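Glycosyl hydrolases family 31 family protein (Aspergillus niger, PDB 6DRU) hydrolyses terminal alpha-xylosyl residues, releasing alpha-xylose from the non-reducing terminal glucose of xyloglucan oligosaccharides. Local coordinates at residues 366-371 with 425-430. Numbering follows the deposited sequence.
Sequences DSTNPS and VNYAAG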
loop_
_atom_site.group_PDB
_atom_site.type_symbol
_atom_site.label_atom_id
_atom_site.label_comp_id
_atom_site.label_asym_id
_atom_site.label_seq_id
_atom_site.Cartn_x
_atom_site.Cartn_y
_atom_site.Cartn_z
ATOM N N ASP A 366 -4.349 20.251 14.959
ATOM C CA ASP A 366 -4.777 20.115 13.568
ATOM C C ASP A 366 -5.229 21.475 13.050
ATOM O O ASP A 366 -6.378 21.876 13.244
ATOM C CB ASP A 366 -5.885 19.075 13.453
ATOM C CG ASP A 366 -6.206 18.724 12.016
ATOM O OD1 ASP A 366 -5.468 19.172 11.113
ATOM O OD2 ASP A 366 -7.200 18.002 11.789
ATOM N N SER A 367 -4.323 22.188 12.374
ATOM C CA SER A 367 -4.677 23.488 11.817
ATOM C C SER A 367 -5.685 23.376 10.681
ATOM O O SER A 367 -6.365 24.361 10.375
ATOM C CB SER A 367 -3.424 24.219 11.328
ATOM O OG SER A 367 -2.821 23.537 10.240
ATOM N N THR A 368 -5.796 22.205 10.047
ATOM C CA THR A 368 -6.803 22.007 9.012
ATOM C C THR A 368 -8.197 21.794 9.589
ATOM O O THR A 368 -9.181 21.893 8.848
ATOM C CB THR A 368 -6.429 20.817 8.123
ATOM O OG1 THR A 368 -6.616 19.597 8.850
ATOM C CG2 THR A 368 -4.978 20.915 7.687
ATOM N N ASN A 369 -8.298 21.505 10.883
ATOM C CA ASN A 369 -9.589 21.353 11.542
ATOM C C ASN A 369 -10.109 22.726 11.951
ATOM O O ASN A 369 -9.473 23.397 12.772
ATOM C CB ASN A 369 -9.455 20.448 12.765
ATOM C CG ASN A 369 -10.795 20.079 13.390
ATOM O OD1 ASN A 369 -11.782 20.805 13.268
ATOM N ND2 ASN A 369 -10.826 18.942 14.075
ATOM N N PRO A 370 -11.237 23.184 11.404
ATOM C CA PRO A 370 -11.747 24.512 11.786
ATOM C C PRO A 370 -12.057 24.633 13.264
ATOM O O PRO A 370 -11.860 25.708 13.844
ATOM C CB PRO A 370 -13.009 24.660 10.927
ATOM C CG PRO A 370 -12.796 23.728 9.776
ATOM C CD PRO A 370 -12.045 22.564 10.343
ATOM N N SER A 371 -12.534 23.557 13.892
ATOM C CA SER A 371 -12.789 23.597 15.327
ATOM C C SER A 371 -11.500 23.773 16.118
ATOM O O SER A 371 -11.503 24.425 17.169
ATOM C CB SER A 371 -13.510 22.324 15.768
ATOM O OG SER A 371 -14.790 22.228 15.170
ATOM N N VAL A 425 1.009 11.784 8.775
ATOM C CA VAL A 425 0.041 11.889 9.861
ATOM C C VAL A 425 -1.376 12.005 9.315
ATOM O O VAL A 425 -1.579 12.246 8.119
ATOM C CB VAL A 425 0.372 13.083 10.777
ATOM C CG1 VAL A 425 1.800 12.983 11.280
ATOM C CG2 VAL A 425 0.156 14.390 10.037
ATOM N N ASN A 426 -2.361 11.842 10.195
ATOM C CA ASN A 426 -3.765 12.037 9.859
ATOM C C ASN A 426 -4.186 13.463 10.191
ATOM O O ASN A 426 -3.981 13.929 11.317
ATOM C CB ASN A 426 -4.651 11.052 10.624
ATOM C CG ASN A 426 -4.810 9.725 9.912
ATOM O OD1 ASN A 426 -4.759 9.659 8.685
ATOM N ND2 ASN A 426 -5.020 8.660 10.678
ATOM N N TYR A 427 -4.771 14.148 9.213
ATOM C CA TYR A 427 -5.400 15.445 9.415
ATOM C C TYR A 427 -6.897 15.325 9.162
ATOM O O TYR A 427 -7.395 14.296 8.697
ATOM C CB TYR A 427 -4.810 16.514 8.487
ATOM C CG TYR A 427 -3.373 16.883 8.764
ATOM C CD1 TYR A 427 -2.987 17.392 9.999
ATOM C CD2 TYR A 427 -2.402 16.744 7.781
ATOM C CE1 TYR A 427 -1.672 17.737 10.249
ATOM C CE2 TYR A 427 -1.087 17.086 8.019
ATOM C CZ TYR A 427 -0.726 17.585 9.253
ATOM O OH TYR A 427 0.586 17.926 9.494
ATOM N N ALA A 428 -7.619 16.403 9.473
ATOM C CA ALA A 428 -9.040 16.460 9.153
ATOM C C ALA A 428 -9.283 16.681 7.668
ATOM O O ALA A 428 -10.380 16.391 7.182
ATOM C CB ALA A 428 -9.718 17.563 9.964
ATOM N N ALA A 429 -8.290 17.185 6.941
ATOM C CA ALA A 429 -8.420 17.475 5.521
ATOM C C ALA A 429 -7.733 16.440 4.642
ATOM O O ALA A 429 -7.769 16.566 3.415
ATOM C CB ALA A 429 -7.861 18.868 5.215
ATOM N N GLY A 430 -7.113 15.433 5.233
ATOM C CA GLY A 430 -6.393 14.425 4.487
ATOM C C GLY A 430 -5.228 13.916 5.308
ATOM O O GLY A 430 -5.217 14.035 6.528
#
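Asp-366 reaches across to Tyr-427 and Ala-428, and its side chain is the one to follow. CB leaves the backbone toward the 425-430 segment, and CG lies anti to the backbone N (chi1 -170°), which carries the carboxylate out to that segment. CG comes to 4.0 Å from CD1 of Tyr-427, and there the group divides. OD2 goes across the contact: it accepts the backbone N-H of Ala-428 at 2.8 Å (OD2 to N), on its syn side but somewhat out of plane, with a bent N-H...O angle of 136°. OD1 serves its own segment. It takes the Thr-368 hydroxyl, OG1 to OD1 2.6 Å, also syn but out of the carboxylate plane, and more weakly the Thr-368 backbone N. OD1 also lies 3.3 Å from CD1 of Tyr-427, approaching that ring obliquely, with the carboxylate and ring planes 28° apart. Bonds at both oxygens should restrain the carboxylate's rotation. The aspartate thus ties its own type I turn, Asp-366 to Asn-369, to the second segment.

Thr-368 packs beside it. Its CB packs 3.8 Å from CB of Ala-429, while OG1, already given to the carboxylate, sits 3.6 Å from CB of Tyr-427. At the turn's end, Asn-369 N-caps helix 370-385, its OD1 accepting from Ser-371 N, and its CB rests against the Ala-428 methyl.

The contact lies within the TIM-barrel domain, away from the xylose pocket. It sets the loop between strand 360-364 and helix 370-385 against the turn that follows strand 425-426. Tyr-427 runs on to bond through OH with Gln-432 and Gly-400, and touches helix 432-435 at Val-435, where Ala-429 also packs. On strand 425-426, Asn-426 bonds to Arg-37 of the second subunit, so this corner borders a subunit interface.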